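PDB 2BCG: Rab GDP-dissociation inhibitor from Saccharomyces cerevisiae, which keeps Rab GTPases such as Sec4 in their GDP-bound state by blocking GDP release, and extracts GDP-bound Ypt7 from vacuolar membranes. Local coordinates for residues Gly196-Leu201 against Gln331-Gln336; Tyr12-Leu17 against Leu291-Pro296. All coordinates share one frame; numbering follows the deposited sequence.

How the contacts relate
The two contacts lie on opposite sides of the centre of the chain, about 35 Å apart between centres and about 21 Å between nearest atoms. Their segments alternate in sequence (12-17, 196-201, 291-296, 331-336), so the chain passes back and forth between the two regions. Contact 2 joins two neighbouring strands of the five-stranded parallel sheet. Contact 1 sets the end of helix 189-199 against the seven-stranded mixed sheet and is the one close to the lipid: the side chain of A198 is about 7 Å from a bound geranylgeranyl group, and M199 lines a geranylgeranyl pocket. The backbone pairing of contact 2 thus contrasts with the side-chain packing of contact 1.

Contact 1: residues Gly196-Leu201 against Gln331-Gln336; sequences GHAMAL and QIIIPQ
Q331 lies next to L201, its NE2 4.1 Å from the methyl CD2; its amide is hydrogen-bonded to Y234 and S118 through NE2 and to S421 through OE1, which lets a polar group sit buried beside leucine. Two residues on, I333 supplies the apolar centre. With CG1 beside the backbone N (chi1 -60°) and the chain extended beyond it, its CD1 reaches L201 CD2 at 3.6 Å, the two side chains crossing at about a right angle. The same I333 CD1 comes within 4.3 Å of A198 CB, where a small residue lets the helix approach the strand. P335, just past the strand, brings its CA to 4.4 Å from H197 ND1. Q336 CG then lies 3.8 Å from H197 CE1, with amide and imidazole planes 81° apart. D344 accepts hydrogen bonds from H197 ND1 through OD1 and from Q336 N through OD2, tying the segments together indirectly; D205 takes H197 NE2, and two carboxylates would favour a protonated ring. Such packing of a helix end on an interior strand and its following loop is consistent with the junction between the sheet-rich domain and the helical, lipid-binding domain of Rab GDI, where M199 lines the geranylgeranyl pocket.

Contact 2: residues Tyr12-Leu17 against Leu291-Pro296; sequences YDVIVL and LVIADP
Turned so that CG1 is anti to the backbone N (chi1 178°), V14 sets this methyl 3.8 Å from L291 CD1 and 4.0 Å from I293 CD1. V292 likewise has CG2 anti to its N, with CG1 between N and the carbonyl carbon (chi1 67°), and this brings CG2 to 3.8 Å from L17 CG. The backbones beneath these side chains run parallel. I15 N donates a hydrogen bond to L291 O at 3.2 Å, almost straight and in the carbonyl plane, while I293 N returns one to I15 O at 2.9 Å. I293 O next receives L17 N at 2.8 Å, and L17 O receives D295 N in a longer hydrogen bond of 3.3 Å, its donor tilted 21° from the carbonyl plane. Side chains alternate between faces: V16 and I293 point to the side where helix 21-32 packs with L26 and L30 on I293, whereas I15, L17, V292 and A294 share the other. There the small A294 brings its CB to 3.7 Å from L17 CB. Branched valine and isoleucine suit the extended backbone and fill both faces. Strands 37-40 and 411-413 flank the pair, giving the parallel core of a Rossmann-like fold. The alternating hydrogen bonds of I15 and L17 satisfy their backbone N and O within this buried apolar layer, so hydrogen bonding and hydrophobic cover reinforce one another.

Contact 1: residues Gly196-Leu201 against Gln331-Gln336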
ATOM      1  N   GLY A 196      10.819 -15.937 -21.265  1.00 18.69           N
ATOM      2  CA  GLY A 196       9.613 -16.399 -20.575  1.00 18.64           C
ATOM      3  C   GLY A 196       9.617 -16.096 -19.077  1.00 19.04           C
ATOM      4  O   GLY A 196       8.589 -15.650 -18.543  1.00 19.54           O
ATOM      5  N   HIS A 197      10.759 -16.331 -18.422  1.00 18.83           N
ATOM      6  CA  HIS A 197      10.838 -16.274 -16.936  1.00 19.42           C
ATOM      7  C   HIS A 197      11.342 -14.950 -16.421  1.00 18.78           C
ATOM      8  O   HIS A 197      10.852 -14.483 -15.383  1.00 20.38           O
ATOM      9  CB  HIS A 197      11.689 -17.399 -16.368  1.00 19.91           C
ATOM     10  CG  HIS A 197      11.109 -18.748 -16.613  1.00 23.13           C
ATOM     11  ND1 HIS A 197      10.539 -19.505 -15.612  1.00 24.14           N
ATOM     12  CD2 HIS A 197      10.950 -19.453 -17.762  1.00 24.96           C
ATOM     13  CE1 HIS A 197      10.075 -20.628 -16.127  1.00 25.58           C
ATOM     14  NE2 HIS A 197      10.306 -20.618 -17.432  1.00 25.93           N
ATOM     15  N   ALA A 198      12.303 -14.333 -17.114  1.00 17.61           N
ATOM     16  CA  ALA A 198      12.838 -13.048 -16.656  1.00 16.66           C
ATOM     17  C   ALA A 198      12.116 -11.839 -17.224  1.00 16.82           C
ATOM     18  O   ALA A 198      12.206 -10.764 -16.631  1.00 17.68           O
ATOM     19  CB  ALA A 198      14.331 -12.928 -16.944  1.00 17.16           C
ATOM     20  N   MET A 199      11.410 -11.986 -18.359  1.00 16.90           N
ATOM     21  CA  MET A 199      10.717 -10.848 -18.969  1.00 16.96           C
ATOM     22  C   MET A 199       9.203 -10.978 -18.893  1.00 17.62           C
ATOM     23  O   MET A 199       8.521 -10.049 -18.388  1.00 17.71           O
ATOM     24  CB  MET A 199      11.168 -10.618 -20.425  1.00 16.57           C
ATOM     25  CG  MET A 199      12.645 -10.280 -20.535  1.00 17.55           C
ATOM     26  SD  MET A 199      13.182  -9.943 -22.242  1.00 19.83           S
ATOM     27  CE  MET A 199      12.473  -8.294 -22.429  1.00 21.16           C
ATOM     28  N   ALA A 200       8.685 -12.117 -19.359  1.00 17.71           N
ATOM     29  CA  ALA A 200       7.250 -12.352 -19.276  1.00 18.48           C
ATOM     30  C   ALA A 200       6.865 -12.717 -17.830  1.00 19.42           C
ATOM     31  O   ALA A 200       5.692 -12.577 -17.429  1.00 19.94           O
ATOM     32  CB  ALA A 200       6.804 -13.416 -20.274  1.00 18.40           C
ATOM     33  N   LEU A 201       7.864 -13.143 -17.049  1.00 20.42           N
ATOM     34  CA  LEU A 201       7.693 -13.518 -15.640  1.00 21.32           C
ATOM     35  C   LEU A 201       6.666 -14.617 -15.418  1.00 21.93           C
ATOM     36  O   LEU A 201       5.917 -14.597 -14.422  1.00 22.07           O
ATOM     37  CB  LEU A 201       7.386 -12.287 -14.782  1.00 22.14           C
ATOM     38  CG  LEU A 201       8.501 -11.244 -14.740  1.00 22.44           C
ATOM     39  CD1 LEU A 201       8.024  -9.835 -14.377  1.00 23.56           C
ATOM     40  CD2 LEU A 201       9.666 -11.735 -13.850  1.00 23.04           C
ATOM     41  N   GLN A 331      15.000  -7.995  -6.996  1.00 11.44           N
ATOM     42  CA  GLN A 331      14.370  -9.281  -7.171  1.00 11.18           C
ATOM     43  C   GLN A 331      15.411 -10.316  -7.571  1.00 11.48           C
ATOM     44  O   GLN A 331      16.286 -10.005  -8.393  1.00 12.26           O
ATOM     45  CB  GLN A 331      13.332  -9.184  -8.302  1.00 11.85           C
ATOM     46  CG  GLN A 331      12.938 -10.538  -8.913  1.00 12.40           C
ATOM     47  CD  GLN A 331      11.760 -10.402  -9.825  1.00 13.19           C
ATOM     48  OE1 GLN A 331      10.617 -10.689  -9.441  1.00 15.51           O
ATOM     49  NE2 GLN A 331      12.023  -9.965 -11.049  1.00 12.26           N
ATOM     50  N   ILE A 332      15.318 -11.517  -7.012  1.00 10.65           N
ATOM     51  CA  ILE A 332      16.021 -12.643  -7.620  1.00 11.71           C
ATOM     52  C   ILE A 332      14.989 -13.599  -8.208  1.00 11.55           C
ATOM     53  O   ILE A 332      13.989 -13.910  -7.536  1.00 11.62           O
ATOM     54  CB  ILE A 332      16.908 -13.414  -6.606  1.00 12.33           C
ATOM     55  CG1 ILE A 332      17.951 -12.489  -5.968  1.00 12.35           C
ATOM     56  CG2 ILE A 332      17.613 -14.588  -7.302  1.00 12.38           C
ATOM     57  CD1 ILE A 332      18.735 -13.169  -4.807  1.00 13.18           C
ATOM     58  N   ILE A 333      15.270 -14.089  -9.426  1.00 11.92           N
ATOM     59  CA  ILE A 333      14.423 -15.094 -10.069  1.00 13.01           C
ATOM     60  C   ILE A 333      15.246 -16.371 -10.205  1.00 13.36           C
ATOM     61  O   ILE A 333      16.320 -16.325 -10.828  1.00 12.71           O
ATOM     62  CB  ILE A 333      13.984 -14.669 -11.497  1.00 13.38           C
ATOM     63  CG1 ILE A 333      13.191 -13.370 -11.469  1.00 14.25           C
ATOM     64  CG2 ILE A 333      13.135 -15.757 -12.158  1.00 13.51           C
ATOM     65  CD1 ILE A 333      13.025 -12.715 -12.821  1.00 16.29           C
ATOM     66  N   ILE A 334      14.756 -17.483  -9.643  1.00 13.96           N
ATOM     67  CA  ILE A 334      15.421 -18.776  -9.858  1.00 15.45           C
ATOM     68  C   ILE A 334      14.515 -19.568 -10.802  1.00 16.01           C
ATOM     69  O   ILE A 334      13.509 -20.112 -10.344  1.00 15.60           O
ATOM     70  CB  ILE A 334      15.686 -19.531  -8.530  1.00 15.17           C
ATOM     71  CG1 ILE A 334      16.411 -18.631  -7.518  1.00 15.75           C
ATOM     72  CG2 ILE A 334      16.501 -20.813  -8.770  1.00 17.68           C
ATOM     73  CD1 ILE A 334      16.747 -19.323  -6.196  1.00 16.44           C
ATOM     74  N   PRO A 335      14.837 -19.578 -12.125  1.00 17.17           N
ATOM     75  CA  PRO A 335      13.991 -20.314 -13.084  1.00 17.84           C
ATOM     76  C   PRO A 335      13.958 -21.789 -12.756  1.00 18.84           C
ATOM     77  O   PRO A 335      14.956 -22.368 -12.326  1.00 19.02           O
ATOM     78  CB  PRO A 335      14.704 -20.098 -14.433  1.00 18.19           C
ATOM     79  CG  PRO A 335      15.427 -18.811 -14.246  1.00 18.36           C
ATOM     80  CD  PRO A 335      15.948 -18.919 -12.819  1.00 17.43           C
ATOM     81  N   GLN A 336      12.795 -22.372 -12.980  1.00 19.86           N
ATOM     82  CA  GLN A 336      12.508 -23.739 -12.623  1.00 20.83           C
ATOM     83  C   GLN A 336      13.525 -24.733 -13.204  1.00 20.85           C
ATOM     84  O   GLN A 336      13.896 -25.688 -12.537  1.00 20.78           O
ATOM     85  CB  GLN A 336      11.095 -24.086 -13.107  1.00 21.53           C
ATOM     86  CG  GLN A 336      10.963 -24.046 -14.625  1.00 25.08           C
ATOM     87  CD  GLN A 336       9.613 -24.412 -15.078  1.00 29.20           C
ATOM     88  OE1 GLN A 336       9.264 -25.591 -15.151  1.00 34.20           O
ATOM     89  NE2 GLN A 336       8.822 -23.415 -15.395  1.00 31.64           N
TER

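Contact 2: residues Tyr12-Leu17 against Leu291-Pro296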
ATOM      1  N   TYR A  12     -26.612   0.798   3.110  1.00 16.96           N
ATOM      2  CA  TYR A  12     -25.474   1.184   2.253  1.00 16.74           C
ATOM      3  C   TYR A  12     -25.684   0.653   0.835  1.00 16.88           C
ATOM      4  O   TYR A  12     -26.468  -0.266   0.614  1.00 18.60           O
ATOM      5  CB  TYR A  12     -24.126   0.648   2.831  1.00 16.89           C
ATOM      6  CG  TYR A  12     -23.867   1.214   4.206  1.00 16.09           C
ATOM      7  CD1 TYR A  12     -23.125   2.379   4.378  1.00 14.93           C
ATOM      8  CD2 TYR A  12     -24.483   0.640   5.336  1.00 14.83           C
ATOM      9  CE1 TYR A  12     -22.963   2.969   5.640  1.00 16.44           C
ATOM     10  CE2 TYR A  12     -24.334   1.220   6.606  1.00 16.83           C
ATOM     11  CZ  TYR A  12     -23.578   2.360   6.756  1.00 16.83           C
ATOM     12  OH  TYR A  12     -23.461   2.906   8.032  1.00 21.67           O
ATOM     13  N   ASP A  13     -24.976   1.238  -0.138  1.00 14.99           N
ATOM     14  CA  ASP A  13     -24.946   0.621  -1.480  1.00 15.81           C
ATOM     15  C   ASP A  13     -24.111  -0.668  -1.529  1.00 16.02           C
ATOM     16  O   ASP A  13     -24.429  -1.594  -2.284  1.00 16.10           O
ATOM     17  CB  ASP A  13     -24.368   1.567  -2.535  1.00 16.33           C
ATOM     18  CG  ASP A  13     -25.282   2.728  -2.861  1.00 18.09           C
ATOM     19  OD1 ASP A  13     -24.820   3.875  -2.806  1.00 17.80           O
ATOM     20  OD2 ASP A  13     -26.472   2.497  -3.208  1.00 22.13           O
ATOM     21  N   VAL A  14     -23.005  -0.701  -0.767  1.00 15.21           N
ATOM     22  CA  VAL A  14     -22.100  -1.824  -0.808  1.00 14.84           C
ATOM     23  C   VAL A  14     -21.480  -1.973   0.585  1.00 13.44           C
ATOM     24  O   VAL A  14     -21.126  -0.957   1.231  1.00 13.49           O
ATOM     25  CB  VAL A  14     -20.936  -1.539  -1.806  1.00 14.50           C
ATOM     26  CG1 VAL A  14     -19.918  -2.688  -1.830  1.00 15.52           C
ATOM     27  CG2 VAL A  14     -21.472  -1.216  -3.242  1.00 15.58           C
ATOM     28  N   ILE A  15     -21.387  -3.211   1.044  1.00 13.26           N
ATOM     29  CA  ILE A  15     -20.562  -3.567   2.214  1.00 13.18           C
ATOM     30  C   ILE A  15     -19.301  -4.290   1.728  1.00 13.09           C
ATOM     31  O   ILE A  15     -19.366  -5.152   0.870  1.00 12.91           O
ATOM     32  CB  ILE A  15     -21.369  -4.412   3.217  1.00 13.48           C
ATOM     33  CG1 ILE A  15     -22.463  -3.519   3.815  1.00 13.57           C
ATOM     34  CG2 ILE A  15     -20.460  -5.002   4.314  1.00 13.79           C
ATOM     35  CD1 ILE A  15     -23.503  -4.290   4.652  1.00 15.22           C
ATOM     36  N   VAL A  16     -18.146  -3.890   2.267  1.00 12.43           N
ATOM     37  CA  VAL A  16     -16.873  -4.528   1.913  1.00 11.88           C
ATOM     38  C   VAL A  16     -16.285  -5.114   3.204  1.00 11.35           C
ATOM     39  O   VAL A  16     -16.295  -4.433   4.236  1.00 11.51           O
ATOM     40  CB  VAL A  16     -15.915  -3.517   1.260  1.00 11.41           C
ATOM     41  CG1 VAL A  16     -14.636  -4.204   0.766  1.00 11.91           C
ATOM     42  CG2 VAL A  16     -16.625  -2.798   0.085  1.00 12.00           C
ATOM     43  N   LEU A  17     -15.814  -6.358   3.123  1.00 11.38           N
ATOM     44  CA  LEU A  17     -15.264  -7.090   4.278  1.00 11.48           C
ATOM     45  C   LEU A  17     -13.813  -7.451   4.037  1.00 11.17           C
ATOM     46  O   LEU A  17     -13.468  -8.105   3.033  1.00 12.09           O
ATOM     47  CB  LEU A  17     -16.056  -8.362   4.575  1.00 12.54           C
ATOM     48  CG  LEU A  17     -17.562  -8.116   4.780  1.00 13.19           C
ATOM     49  CD1 LEU A  17     -18.239  -9.469   5.029  1.00 13.19           C
ATOM     50  CD2 LEU A  17     -17.817  -7.151   5.918  1.00 12.83           C
ATOM     51  N   LEU A 291     -25.257  -5.727  -2.007  1.00 16.92           N
ATOM     52  CA  LEU A 291     -24.155  -6.619  -2.334  1.00 16.33           C
ATOM     53  C   LEU A 291     -23.015  -6.482  -1.327  1.00 15.06           C
ATOM     54  O   LEU A 291     -22.905  -5.471  -0.627  1.00 15.40           O
ATOM     55  CB  LEU A 291     -23.641  -6.365  -3.768  1.00 17.49           C
ATOM     56  CG  LEU A 291     -23.062  -4.994  -4.092  1.00 18.50           C
ATOM     57  CD1 LEU A 291     -21.560  -5.177  -4.126  1.00 19.62           C
ATOM     58  CD2 LEU A 291     -23.527  -4.418  -5.428  1.00 21.91           C
ATOM     59  N   VAL A 292     -22.184  -7.518  -1.289  1.00 14.74           N
ATOM     60  CA  VAL A 292     -20.964  -7.510  -0.475  1.00 13.72           C
ATOM     61  C   VAL A 292     -19.764  -7.854  -1.379  1.00 13.70           C
ATOM     62  O   VAL A 292     -19.872  -8.657  -2.324  1.00 14.23           O
ATOM     63  CB  VAL A 292     -21.080  -8.497   0.736  1.00 14.31           C
ATOM     64  CG1 VAL A 292     -21.139  -9.951   0.291  1.00 16.50           C
ATOM     65  CG2 VAL A 292     -19.926  -8.263   1.747  1.00 13.25           C
ATOM     66  N   ILE A 293     -18.626  -7.238  -1.068  1.00 12.11           N
ATOM     67  CA  ILE A 293     -17.313  -7.567  -1.666  1.00 12.75           C
ATOM     68  C   ILE A 293     -16.447  -8.019  -0.484  1.00 12.17           C
ATOM     69  O   ILE A 293     -16.420  -7.353   0.542  1.00 12.26           O
ATOM     70  CB  ILE A 293     -16.702  -6.333  -2.361  1.00 13.17           C
ATOM     71  CG1 ILE A 293     -17.622  -5.844  -3.502  1.00 13.91           C
ATOM     72  CG2 ILE A 293     -15.261  -6.637  -2.818  1.00 13.73           C
ATOM     73  CD1 ILE A 293     -17.194  -4.578  -4.116  1.00 15.19           C
ATOM     74  N   ALA A 294     -15.798  -9.173  -0.586  1.00 12.25           N
ATOM     75  CA  ALA A 294     -15.061  -9.681   0.575  1.00 12.81           C
ATOM     76  C   ALA A 294     -13.907 -10.574   0.186  1.00 12.68           C
ATOM     77  O   ALA A 294     -13.870 -11.110  -0.927  1.00 13.62           O
ATOM     78  CB  ALA A 294     -15.989 -10.435   1.481  1.00 12.50           C
ATOM     79  N   ASP A 295     -12.955 -10.729   1.102  1.00 13.00           N
ATOM     80  CA  ASP A 295     -11.921 -11.732   0.886  1.00 13.21           C
ATOM     81  C   ASP A 295     -12.349 -13.135   1.348  1.00 13.65           C
ATOM     82  O   ASP A 295     -13.357 -13.283   2.053  1.00 14.22           O
ATOM     83  CB  ASP A 295     -10.563 -11.264   1.468  1.00 14.06           C
ATOM     84  CG  ASP A 295     -10.463 -11.401   2.982  1.00 14.79           C
ATOM     85  OD1 ASP A 295     -10.770 -12.460   3.568  1.00 16.43           O
ATOM     86  OD2 ASP A 295      -9.991 -10.424   3.609  1.00 19.14           O
ATOM     87  N   PRO A 296     -11.632 -14.172   0.885  1.00 13.84           N
ATOM     88  CA  PRO A 296     -12.017 -15.546   1.232  1.00 14.79           C
ATOM     89  C   PRO A 296     -12.204 -15.850   2.716  1.00 15.90           C
ATOM     90  O   PRO A 296     -12.984 -16.772   3.062  1.00 16.95           O
ATOM     91  CB  PRO A 296     -10.890 -16.399   0.603  1.00 14.85           C
ATOM     92  CG  PRO A 296     -10.427 -15.541  -0.613  1.00 13.85           C
ATOM     93  CD  PRO A 296     -10.508 -14.122  -0.077  1.00 13.48           C
TER